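Local coordinates for protein chitinase (Thermococcus chitonophagus, PDB 5XSW) that probably hydrolyses internal linkages of chitin, this chain being the C-terminal part of a longer protein and carrying a pocket with bound glycan, at residues C32-N37 and R471-D476; P136-D141 and P156-Q161; T160-G165 and I447-D452; R304-A309 and Y479-Y484. All coordinates share one frame; numbering follows the deposited sequence.

In the fold
The four contacts form two groups on opposite sides of the chain's centre. Contacts 1 and 4 share helix 475-482, lie about 10 Å apart between centres, and touch where Lys36 NZ reaches Ala309 O at 3.1 Å, probably as a hydrogen bond; both also touch the second subunit. Contacts 2 and 3 are about 9 Å apart between centres and share Thr160 and Gln161, and Tyr139 OH probably bonds Asp452 OD1. The two groups are 35 to 38 Å apart between centres. None of the residues lining the glycan pocket belongs to these segments, but Gly165 of contact 3 bonds Asn204 on helix 203-214, which also carries the pocket residues Lys212, Glu213 and Asn214.

Contact 1: C32-N37 and R471-D476; sequences CFDIKN and RPTGDD
Thr473, Cys32 and Asp34 meet where strand 32-41, part of the beta-rich N-terminal region, comes up against the N-cap of helix 475-482, the last helix of the chain. Thr473 turns OG1 toward the strand, placed opposite its own backbone N by a chi1 of -170°. There the hydroxyl comes 2.8 Å from Cys32 O in a weak hydrogen bond that is not settled, since the same proton could also go to another acceptor. Cys32 adds its sulfur, SG lying 3.8 Å from Gly474 CA, while its side chain also touches Ile75 and His77 of the neighbouring strand 75-77. Asp34 directs its carboxylate at the N-cap residue itself. Gly474 N gives OD1 of Asp34 a weak bond of 3.3 Å. The other oxygen, Asp34 OD2, approaches Gly474 O to 2.7 Å, so close that the acid probably holds a proton there and donates it. Gly474 has a positive phi of 98°, at which a beta carbon would be jammed against the carbonyl oxygen of Thr473. Arg471 works at the flank. Its NH2 lies at the edge of the Phe33 ring, 3.4 Å from CE1, with the guanidinium plane turned 31° from the ring, and Tyr104 makes a cation-pi contact with the same arginine. Water 1 completes the link: it accepts from Arg471 NE at 2.9 Å, in the plane of the guanidinium, and donates to Cys32 O at 2.7 Å.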
# COMPACT_ATOMS: atom_id res chain seq x y z
N CYS A 32 -16.17 -8.20 7.47
CA CYS A 32 -15.18 -8.65 8.42
C CYS A 32 -15.37 -7.82 9.70
O CYS A 32 -15.65 -6.59 9.65
CB CYS A 32 -13.73 -8.46 7.90
SG CYS A 32 -12.53 -9.32 8.80
N PHE A 33 -15.23 -8.48 10.84
CA PHE A 33 -15.15 -7.79 12.14
C PHE A 33 -13.78 -7.97 12.70
O PHE A 33 -13.29 -9.10 12.84
CB PHE A 33 -16.22 -8.34 13.15
CG PHE A 33 -17.62 -8.17 12.66
CD1 PHE A 33 -18.25 -6.93 12.71
CD2 PHE A 33 -18.32 -9.23 12.12
CE1 PHE A 33 -19.56 -6.76 12.26
CE2 PHE A 33 -19.63 -9.08 11.64
CZ PHE A 33 -20.24 -7.84 11.69
N ASP A 34 -13.13 -6.87 13.06
CA ASP A 34 -11.83 -6.95 13.71
C ASP A 34 -12.03 -6.61 15.19
O ASP A 34 -12.43 -5.49 15.51
CB ASP A 34 -10.83 -5.95 13.11
CG ASP A 34 -10.32 -6.38 11.72
OD1 ASP A 34 -10.76 -7.43 11.24
OD2 ASP A 34 -9.48 -5.63 11.17
N ILE A 35 -11.75 -7.57 16.07
CA ILE A 35 -12.00 -7.37 17.52
C ILE A 35 -10.75 -7.00 18.26
O ILE A 35 -9.78 -7.77 18.30
CB ILE A 35 -12.64 -8.66 18.10
CG1 ILE A 35 -14.02 -8.84 17.39
CG2 ILE A 35 -12.79 -8.52 19.63
CD1 ILE A 35 -14.83 -9.97 17.92
N LYS A 36 -10.73 -5.79 18.84
CA LYS A 36 -9.64 -5.37 19.70
C LYS A 36 -9.58 -6.22 21.01
O LYS A 36 -8.54 -6.76 21.38
CB LYS A 36 -9.82 -3.91 20.05
CG LYS A 36 -8.64 -3.27 20.80
CD LYS A 36 -9.05 -1.92 21.40
CE LYS A 36 -7.85 -1.11 21.92
NZ LYS A 36 -6.95 -0.57 20.81
N ASN A 37 -10.72 -6.29 21.71
CA ASN A 37 -10.84 -7.16 22.87
C ASN A 37 -12.33 -7.32 23.21
O ASN A 37 -13.19 -6.75 22.53
CB ASN A 37 -10.02 -6.63 24.06
CG ASN A 37 -10.29 -5.19 24.38
OD1 ASN A 37 -11.44 -4.77 24.47
ND2 ASN A 37 -9.22 -4.42 24.61
N ARG A 471 -16.69 0.87 9.27
CA ARG A 471 -15.40 0.67 9.94
C ARG A 471 -14.33 0.18 8.94
O ARG A 471 -14.63 -0.65 8.08
CB ARG A 471 -15.50 -0.36 11.06
CG ARG A 471 -16.60 -0.06 12.11
CD ARG A 471 -16.59 -1.13 13.24
NE ARG A 471 -17.26 -2.27 12.68
CZ ARG A 471 -18.58 -2.42 12.67
NH1 ARG A 471 -19.35 -1.56 13.31
NH2 ARG A 471 -19.10 -3.44 12.04
N PRO A 472 -13.09 0.69 9.08
CA PRO A 472 -11.94 0.03 8.45
C PRO A 472 -11.86 -1.37 9.05
O PRO A 472 -12.14 -1.55 10.25
CB PRO A 472 -10.73 0.89 8.88
CG PRO A 472 -11.24 1.60 10.20
CD PRO A 472 -12.70 1.80 9.97
N THR A 473 -11.48 -2.35 8.24
CA THR A 473 -11.52 -3.72 8.74
C THR A 473 -10.64 -4.65 7.89
O THR A 473 -10.00 -4.18 6.94
CB THR A 473 -13.01 -4.23 8.77
OG1 THR A 473 -13.09 -5.48 9.46
CG2 THR A 473 -13.59 -4.36 7.36
N GLY A 474 -10.59 -5.95 8.25
CA GLY A 474 -9.82 -6.95 7.50
C GLY A 474 -8.46 -7.24 8.11
O GLY A 474 -8.05 -6.60 9.09
N ASP A 475 -7.72 -8.16 7.50
CA ASP A 475 -6.49 -8.65 8.13
C ASP A 475 -5.41 -7.61 8.26
O ASP A 475 -4.77 -7.50 9.31
CB ASP A 475 -5.89 -9.84 7.34
CG ASP A 475 -6.71 -11.10 7.47
OD1 ASP A 475 -7.91 -11.09 7.18
OD2 ASP A 475 -6.16 -12.11 7.88
N ASP A 476 -5.15 -6.87 7.17
CA ASP A 476 -4.10 -5.85 7.22
C ASP A 476 -4.43 -4.78 8.32
O ASP A 476 -3.58 -4.36 9.02
CB ASP A 476 -3.97 -5.11 5.86
CG ASP A 476 -3.43 -6.05 4.71
OD1 ASP A 476 -2.71 -6.97 5.08
OD2 ASP A 476 -3.76 -5.85 3.51
O HOH W 1 -16.25 -4.18 10.72
O HOH W 2 -14.26 -4.32 12.54

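Contact 2: P136-D141 and P156-Q161; sequences PKSYYD and PPHPTQ
His158 and Gln161 reach the short helix 136-139 and the residues just after it by different torsions: chi1 of -164° sets the imidazole opposite the backbone N of His158, whereas the Gln161 chain runs extended beyond CG (chi2 174°) and brings its amide alongside. The histidine's NE2 donates to Ser138 O at 2.9 Å, the oxygen lying near the ring plane but the nitrogen well above the carbonyl plane. Asp141 N takes the same oxygen from the opposite face. Gln161 NE2 spends its protons on two carbonyls, Asp141 O at 2.8 Å and Tyr139 O at 3.1 Å. The same NE2 sits over one face of the His158 ring, offset toward the rim, and Pro159 CD is over the other, so the imidazole is sandwiched. Thr160 OG1 crosses to Tyr139, 3.4 Å from CD2. Water 3 rests over the centre of the tyrosine ring, accepting from Thr160 OG1 at 2.6 Å and donating to Tyr139 O; the ring's hydroxyl goes to Asp452. Because Thr160 N also donates to His158 ND1 at 3.1 Å, the imidazole is gripped at both nitrogens, probably as the neutral form protonated on NE2, and the carbonyls of Ser138, Tyr139 and Asp141 each gain a side-chain N-H.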
# COMPACT_ATOMS: atom_id res chain seq x y z
N PRO A 136 -36.19 28.80 3.92
CA PRO A 136 -35.75 29.40 2.67
C PRO A 136 -34.89 30.64 2.78
O PRO A 136 -34.00 30.82 1.94
CB PRO A 136 -37.09 29.76 1.97
CG PRO A 136 -37.99 28.74 2.43
CD PRO A 136 -37.64 28.50 3.89
N LYS A 137 -35.14 31.51 3.74
CA LYS A 137 -34.35 32.73 3.82
C LYS A 137 -32.87 32.41 4.12
O LYS A 137 -31.94 33.06 3.60
CB LYS A 137 -34.91 33.65 4.91
CG LYS A 137 -34.07 34.91 5.11
CD LYS A 137 -34.93 36.13 5.47
CE LYS A 137 -34.52 36.71 6.82
NZ LYS A 137 -34.77 35.75 7.95
N SER A 138 -32.67 31.45 5.01
CA SER A 138 -31.33 31.00 5.36
C SER A 138 -30.73 30.16 4.20
O SER A 138 -29.58 30.33 3.83
CB SER A 138 -31.38 30.21 6.66
OG SER A 138 -30.08 29.72 7.00
N TYR A 139 -31.54 29.30 3.59
CA TYR A 139 -31.08 28.42 2.54
C TYR A 139 -30.49 29.22 1.37
O TYR A 139 -29.45 28.81 0.85
CB TYR A 139 -32.22 27.51 2.10
CG TYR A 139 -31.93 26.41 1.07
CD1 TYR A 139 -31.90 26.69 -0.30
CD2 TYR A 139 -31.78 25.07 1.48
CE1 TYR A 139 -31.70 25.65 -1.27
CE2 TYR A 139 -31.56 24.05 0.54
CZ TYR A 139 -31.52 24.37 -0.83
OH TYR A 139 -31.34 23.38 -1.73
N TYR A 140 -31.09 30.38 1.01
CA TYR A 140 -30.67 31.14 -0.19
C TYR A 140 -29.88 32.36 0.15
O TYR A 140 -29.51 33.10 -0.73
CB TYR A 140 -31.87 31.55 -1.08
CG TYR A 140 -32.59 30.39 -1.70
CD1 TYR A 140 -32.03 29.68 -2.77
CD2 TYR A 140 -33.84 29.99 -1.24
CE1 TYR A 140 -32.71 28.61 -3.35
CE2 TYR A 140 -34.51 28.87 -1.79
CZ TYR A 140 -33.94 28.20 -2.86
OH TYR A 140 -34.57 27.12 -3.44
N ASP A 141 -29.58 32.55 1.43
CA ASP A 141 -28.86 33.72 1.88
C ASP A 141 -27.42 33.76 1.33
O ASP A 141 -26.62 32.84 1.56
CB ASP A 141 -28.85 33.75 3.41
CG ASP A 141 -28.24 35.01 3.99
OD1 ASP A 141 -27.69 35.86 3.23
OD2 ASP A 141 -28.29 35.16 5.22
N PRO A 156 -19.42 23.92 10.60
CA PRO A 156 -19.72 24.27 9.21
C PRO A 156 -20.25 25.69 9.16
O PRO A 156 -21.01 26.12 10.06
CB PRO A 156 -20.79 23.25 8.80
CG PRO A 156 -20.82 22.25 9.85
CD PRO A 156 -20.20 22.77 11.08
N PRO A 157 -19.81 26.45 8.17
CA PRO A 157 -20.27 27.83 8.13
C PRO A 157 -21.75 27.93 7.71
O PRO A 157 -22.33 28.99 7.89
CB PRO A 157 -19.40 28.46 7.07
CG PRO A 157 -19.12 27.29 6.09
CD PRO A 157 -18.91 26.11 7.04
N HIS A 158 -22.31 26.86 7.16
CA HIS A 158 -23.72 26.88 6.72
C HIS A 158 -24.17 25.44 6.67
O HIS A 158 -23.37 24.55 6.38
CB HIS A 158 -23.87 27.58 5.37
CG HIS A 158 -25.28 27.96 5.03
ND1 HIS A 158 -26.23 27.06 4.62
CD2 HIS A 158 -25.91 29.17 5.09
CE1 HIS A 158 -27.39 27.68 4.44
NE2 HIS A 158 -27.21 28.96 4.69
N PRO A 159 -25.42 25.17 7.04
CA PRO A 159 -25.85 23.77 7.01
C PRO A 159 -26.25 23.18 5.65
O PRO A 159 -26.33 21.94 5.54
CB PRO A 159 -27.09 23.78 7.92
CG PRO A 159 -27.65 25.19 7.75
CD PRO A 159 -26.38 26.05 7.75
N THR A 160 -26.57 24.01 4.65
CA THR A 160 -27.05 23.46 3.38
C THR A 160 -26.23 24.03 2.19
O THR A 160 -26.27 23.47 1.10
CB THR A 160 -28.58 23.74 3.15
OG1 THR A 160 -28.80 25.16 3.18
CG2 THR A 160 -29.41 23.06 4.22
N GLN A 161 -25.49 25.10 2.43
CA GLN A 161 -24.62 25.68 1.38
C GLN A 161 -23.21 25.09 1.45
O GLN A 161 -22.70 24.89 2.56
CB GLN A 161 -24.48 27.20 1.49
CG GLN A 161 -25.75 27.99 1.01
CD GLN A 161 -25.63 29.45 1.27
OE1 GLN A 161 -24.55 30.04 1.14
NE2 GLN A 161 -26.76 30.07 1.68
O HOH W 3 -28.50 26.18 0.79

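Contact 3: T160-G165 and I447-D452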
# COMPACT_ATOMS: atom_id res chain seq x y z
N THR A 160 -26.57 24.01 4.65
CA THR A 160 -27.05 23.46 3.38
C THR A 160 -26.23 24.03 2.19
O THR A 160 -26.27 23.47 1.10
CB THR A 160 -28.58 23.74 3.15
OG1 THR A 160 -28.80 25.16 3.18
CG2 THR A 160 -29.41 23.06 4.22
N GLN A 161 -25.49 25.10 2.43
CA GLN A 161 -24.62 25.68 1.38
C GLN A 161 -23.21 25.09 1.45
O GLN A 161 -22.70 24.89 2.56
CB GLN A 161 -24.48 27.20 1.49
CG GLN A 161 -25.75 27.99 1.01
CD GLN A 161 -25.63 29.45 1.27
OE1 GLN A 161 -24.55 30.04 1.14
NE2 GLN A 161 -26.76 30.07 1.68
N ILE A 162 -22.60 24.82 0.29
CA ILE A 162 -21.16 24.48 0.20
C ILE A 162 -20.42 25.74 -0.13
O ILE A 162 -20.75 26.42 -1.11
CB ILE A 162 -20.85 23.48 -0.93
CG1 ILE A 162 -21.70 22.23 -0.78
CG2 ILE A 162 -19.34 23.13 -0.97
CD1 ILE A 162 -21.82 21.48 -2.06
N ILE A 163 -19.42 26.07 0.67
CA ILE A 163 -18.71 27.32 0.47
C ILE A 163 -17.22 27.02 0.15
O ILE A 163 -16.38 26.85 1.07
CB ILE A 163 -18.73 28.23 1.75
CG1 ILE A 163 -20.17 28.34 2.32
CG2 ILE A 163 -18.09 29.55 1.42
CD1 ILE A 163 -21.13 28.94 1.32
N ILE A 164 -16.87 26.99 -1.13
CA ILE A 164 -15.48 26.85 -1.49
C ILE A 164 -14.96 28.25 -1.76
O ILE A 164 -15.45 28.94 -2.65
CB ILE A 164 -15.30 25.98 -2.75
CG1 ILE A 164 -15.76 24.55 -2.48
CG2 ILE A 164 -13.84 26.00 -3.19
CD1 ILE A 164 -15.83 23.69 -3.72
N GLY A 165 -13.97 28.68 -0.99
CA GLY A 165 -13.51 30.05 -1.11
C GLY A 165 -12.35 30.14 -2.08
O GLY A 165 -11.25 29.68 -1.80
N ILE A 447 -30.03 23.25 -11.11
CA ILE A 447 -29.96 23.63 -9.72
C ILE A 447 -28.57 24.26 -9.47
O ILE A 447 -27.73 24.34 -10.37
CB ILE A 447 -30.16 22.41 -8.75
CG1 ILE A 447 -29.07 21.37 -8.96
CG2 ILE A 447 -31.54 21.77 -8.94
CD1 ILE A 447 -29.14 20.23 -7.98
N SER A 448 -28.35 24.74 -8.26
CA SER A 448 -27.13 25.42 -7.90
C SER A 448 -26.20 24.47 -7.13
O SER A 448 -26.64 23.81 -6.18
CB SER A 448 -27.40 26.62 -7.03
OG SER A 448 -26.20 27.07 -6.41
N TYR A 449 -24.92 24.43 -7.51
CA TYR A 449 -23.95 23.63 -6.74
C TYR A 449 -23.89 24.18 -5.30
O TYR A 449 -24.11 23.48 -4.32
CB TYR A 449 -22.57 23.67 -7.40
CG TYR A 449 -21.54 23.01 -6.50
CD1 TYR A 449 -21.37 21.65 -6.51
CD2 TYR A 449 -20.75 23.78 -5.66
CE1 TYR A 449 -20.36 21.01 -5.68
CE2 TYR A 449 -19.75 23.17 -4.82
CZ TYR A 449 -19.58 21.81 -4.86
OH TYR A 449 -18.61 21.26 -4.06
N ARG A 450 -23.63 25.47 -5.20
CA ARG A 450 -23.48 26.09 -3.88
C ARG A 450 -24.73 25.90 -2.97
O ARG A 450 -24.62 25.48 -1.81
CB ARG A 450 -23.20 27.60 -4.05
CG ARG A 450 -23.04 28.27 -2.68
CD ARG A 450 -22.74 29.74 -2.79
NE ARG A 450 -23.08 30.40 -1.53
CZ ARG A 450 -22.84 31.70 -1.29
NH1 ARG A 450 -22.20 32.46 -2.19
NH2 ARG A 450 -23.21 32.22 -0.13
N TYR A 451 -25.93 26.16 -3.53
CA TYR A 451 -27.15 26.21 -2.70
C TYR A 451 -27.88 24.89 -2.59
O TYR A 451 -28.49 24.59 -1.56
CB TYR A 451 -28.09 27.31 -3.24
CG TYR A 451 -27.50 28.70 -3.08
CD1 TYR A 451 -27.50 29.34 -1.85
CD2 TYR A 451 -26.85 29.31 -4.13
CE1 TYR A 451 -26.93 30.59 -1.70
CE2 TYR A 451 -26.27 30.56 -3.99
CZ TYR A 451 -26.31 31.19 -2.78
OH TYR A 451 -25.73 32.44 -2.68
N ASP A 452 -27.83 24.07 -3.64
CA ASP A 452 -28.66 22.88 -3.70
C ASP A 452 -27.94 21.54 -3.56
O ASP A 452 -28.58 20.52 -3.27
CB ASP A 452 -29.41 22.84 -5.03
CG ASP A 452 -30.33 24.03 -5.21
OD1 ASP A 452 -31.09 24.33 -4.25
OD2 ASP A 452 -30.27 24.65 -6.28
O HOH W 4 -28.32 22.26 -0.25
O HOH W 5 -25.16 22.75 -1.35
O HOH W 3 -28.50 26.18 0.79
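Ile162 N bonds Arg450 O at 3.0 Å, and with Gln161 CA in a CA-H...O contact to the same oxygen the extended segment 160-165 is laid along the first turn of helix 449-461. Arg450, stretched out from CG to NE, grips Gln161 OE1 side-on, NE at 3.1 Å and NH2 at 2.9 Å from that one oxygen. Both nitrogens come from the same face of the amide, whose plane is turned 51° from the guanidinium; NH2 also bonds Pro142 O. Tyr451 OH sits over the centre of the guanidinium, and the edge of its ring runs beside the Gln161 amide, CE1 being 3.4 Å from NE2. Ser448 is the N-cap of this helix, its OG accepting from Tyr451 N at 3.0 Å. A leucine in place of Gln161 would probably leave Arg450 NE without its acceptor and the carbonyls of Tyr139 and Asp141 without the donor they share. Apolar packing continues toward helix 186-199: Ile162 CD1 makes a CH-pi contact over one face of the Tyr449 ring, 3.9 Å from its centroid and 24° off the normal. Ile164 CD1 reaches Tyr449 OH at 3.7 Å, and that hydroxyl bonds Ala189 O.

Contact 4: R304-A309 and Y479-Y484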
# COMPACT_ATOMS: atom_id res chain seq x y z
N ARG A 304 -6.93 9.36 10.44
CA ARG A 304 -7.68 9.76 11.61
C ARG A 304 -8.26 8.57 12.34
O ARG A 304 -8.17 8.48 13.55
CB ARG A 304 -8.80 10.73 11.22
CG ARG A 304 -9.47 11.43 12.38
CD ARG A 304 -10.13 12.71 11.92
NE ARG A 304 -10.90 13.39 12.96
CZ ARG A 304 -12.19 13.18 13.19
NH1 ARG A 304 -12.87 12.31 12.48
NH2 ARG A 304 -12.80 13.86 14.15
N GLU A 305 -8.82 7.64 11.58
CA GLU A 305 -9.36 6.39 12.12
C GLU A 305 -8.28 5.56 12.79
O GLU A 305 -8.53 4.92 13.84
CB GLU A 305 -10.07 5.54 11.04
CG GLU A 305 -11.44 6.14 10.48
CD GLU A 305 -12.70 5.72 11.29
OE1 GLU A 305 -12.53 4.95 12.27
OE2 GLU A 305 -13.86 6.08 10.89
N LEU A 306 -7.08 5.54 12.20
CA LEU A 306 -5.99 4.74 12.78
C LEU A 306 -5.57 5.35 14.15
O LEU A 306 -5.31 4.61 15.13
CB LEU A 306 -4.77 4.73 11.84
CG LEU A 306 -3.53 4.02 12.37
CD1 LEU A 306 -3.76 2.53 12.55
CD2 LEU A 306 -2.39 4.28 11.34
N LEU A 307 -5.43 6.67 14.19
CA LEU A 307 -5.06 7.35 15.43
C LEU A 307 -6.11 7.01 16.51
O LEU A 307 -5.78 6.59 17.63
CB LEU A 307 -4.95 8.84 15.21
CG LEU A 307 -3.61 9.21 14.50
CD1 LEU A 307 -3.58 10.61 13.93
CD2 LEU A 307 -2.34 8.98 15.38
N TYR A 308 -7.37 7.22 16.19
CA TYR A 308 -8.44 6.92 17.13
C TYR A 308 -8.42 5.48 17.59
O TYR A 308 -8.65 5.22 18.78
CB TYR A 308 -9.81 7.20 16.52
CG TYR A 308 -10.37 8.62 16.75
CD1 TYR A 308 -11.01 8.95 17.97
CD2 TYR A 308 -10.34 9.57 15.75
CE1 TYR A 308 -11.58 10.23 18.18
CE2 TYR A 308 -10.93 10.85 15.91
CZ TYR A 308 -11.56 11.15 17.17
OH TYR A 308 -12.14 12.38 17.36
N ALA A 309 -8.20 4.54 16.66
CA ALA A 309 -8.20 3.11 17.03
C ALA A 309 -7.09 2.79 18.01
O ALA A 309 -7.18 1.82 18.78
CB ALA A 309 -8.05 2.20 15.82
N TYR A 479 -3.62 -6.17 12.02
CA TYR A 479 -2.25 -6.16 12.54
C TYR A 479 -1.69 -4.77 12.60
O TYR A 479 -0.94 -4.42 13.50
CB TYR A 479 -1.33 -7.06 11.68
CG TYR A 479 -1.86 -8.45 11.59
CD1 TYR A 479 -1.86 -9.31 12.70
CD2 TYR A 479 -2.41 -8.91 10.41
CE1 TYR A 479 -2.41 -10.61 12.60
CE2 TYR A 479 -2.94 -10.15 10.31
CZ TYR A 479 -2.93 -11.01 11.40
OH TYR A 479 -3.48 -12.28 11.22
N HIS A 480 -2.05 -3.94 11.64
CA HIS A 480 -1.47 -2.61 11.65
C HIS A 480 -1.98 -1.77 12.85
O HIS A 480 -1.22 -1.18 13.61
CB HIS A 480 -1.82 -1.86 10.36
CG HIS A 480 -1.04 -0.60 10.20
ND1 HIS A 480 -1.51 0.49 9.50
CD2 HIS A 480 0.21 -0.28 10.60
CE1 HIS A 480 -0.60 1.44 9.51
NE2 HIS A 480 0.45 1.01 10.20
N ALA A 481 -3.29 -1.73 13.03
CA ALA A 481 -3.88 -0.91 14.11
C ALA A 481 -3.56 -1.51 15.49
O ALA A 481 -3.33 -0.76 16.43
CB ALA A 481 -5.41 -0.76 13.90
N ARG A 482 -3.50 -2.84 15.62
CA ARG A 482 -3.10 -3.37 16.96
C ARG A 482 -1.65 -3.04 17.30
O ARG A 482 -1.33 -2.97 18.46
CB ARG A 482 -3.29 -4.90 17.06
CG ARG A 482 -4.70 -5.27 16.87
CD ARG A 482 -5.02 -6.54 17.55
NE ARG A 482 -5.21 -6.22 18.96
CZ ARG A 482 -5.22 -7.12 19.92
NH1 ARG A 482 -5.03 -8.40 19.61
NH2 ARG A 482 -5.38 -6.73 21.18
N ASN A 483 -0.79 -2.84 16.30
CA ASN A 483 0.65 -2.59 16.58
C ASN A 483 1.07 -1.12 16.49
O ASN A 483 2.25 -0.81 16.37
CB ASN A 483 1.52 -3.42 15.59
CG ASN A 483 1.52 -4.90 15.90
OD1 ASN A 483 2.27 -5.35 16.76
ND2 ASN A 483 0.64 -5.67 15.23
N TYR A 484 0.09 -0.21 16.49
CA TYR A 484 0.34 1.20 16.21
C TYR A 484 0.37 1.93 17.56
O TYR A 484 -0.60 1.85 18.31
CB TYR A 484 -0.75 1.77 15.26
CG TYR A 484 -0.42 3.12 14.69
CD1 TYR A 484 0.61 3.27 13.76
CD2 TYR A 484 -1.13 4.26 15.10
CE1 TYR A 484 0.92 4.53 13.24
CE2 TYR A 484 -0.86 5.51 14.57
CZ TYR A 484 0.17 5.64 13.66
OH TYR A 484 0.43 6.89 13.15
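Leu306 meets the Tyr484 ring in a CH-pi contact: CD2 stands 3.6 Å from the ring centroid, only 7° off the normal and thus almost straight above the centre. CG of the same leucine sits over the rim, 3.6 Å from Tyr484 CD2. Chi1 of 176° swings the Leu306 isobutyl group opposite its backbone N and out across this face, which it meets at about a right angle. Leu307 comes to the same ring differently, at the edge near its plane, with CD2 3.9 Å from Tyr484 CE2. Two neighbouring leucines of one helix turn thus hold a face and an edge of one tyrosine. The remaining apolar contacts join the helices themselves. Leu306 CD1 lies against Ala481, 3.9 Å from its CB, while Leu306 CD2 is 3.8 Å from His480 CE1. CB of Ala309 lies 4.4 Å from CB of Ala481, a looser contact. This is helix-to-helix packing in the buried interior, the long helix 288-311 against helix 475-482 and the loop after it, with the backbones nearest at Leu306 and Ala481; Val340 of helix 340-346 also touches Leu306 and His480. Exchanging Tyr484 for an alanine is likely to open a gap under Leu306 and beside Leu307 and to leave Val340 O without the hydroxyl that bonds it. Within segment 479-484 one side-chain bond closes the helix end: Asn483, the first residue past the helix, folds its amide back so that ND2 donates to Tyr479 O at 2.7 Å, nearly straight at 173° and on a lone pair of that carbonyl.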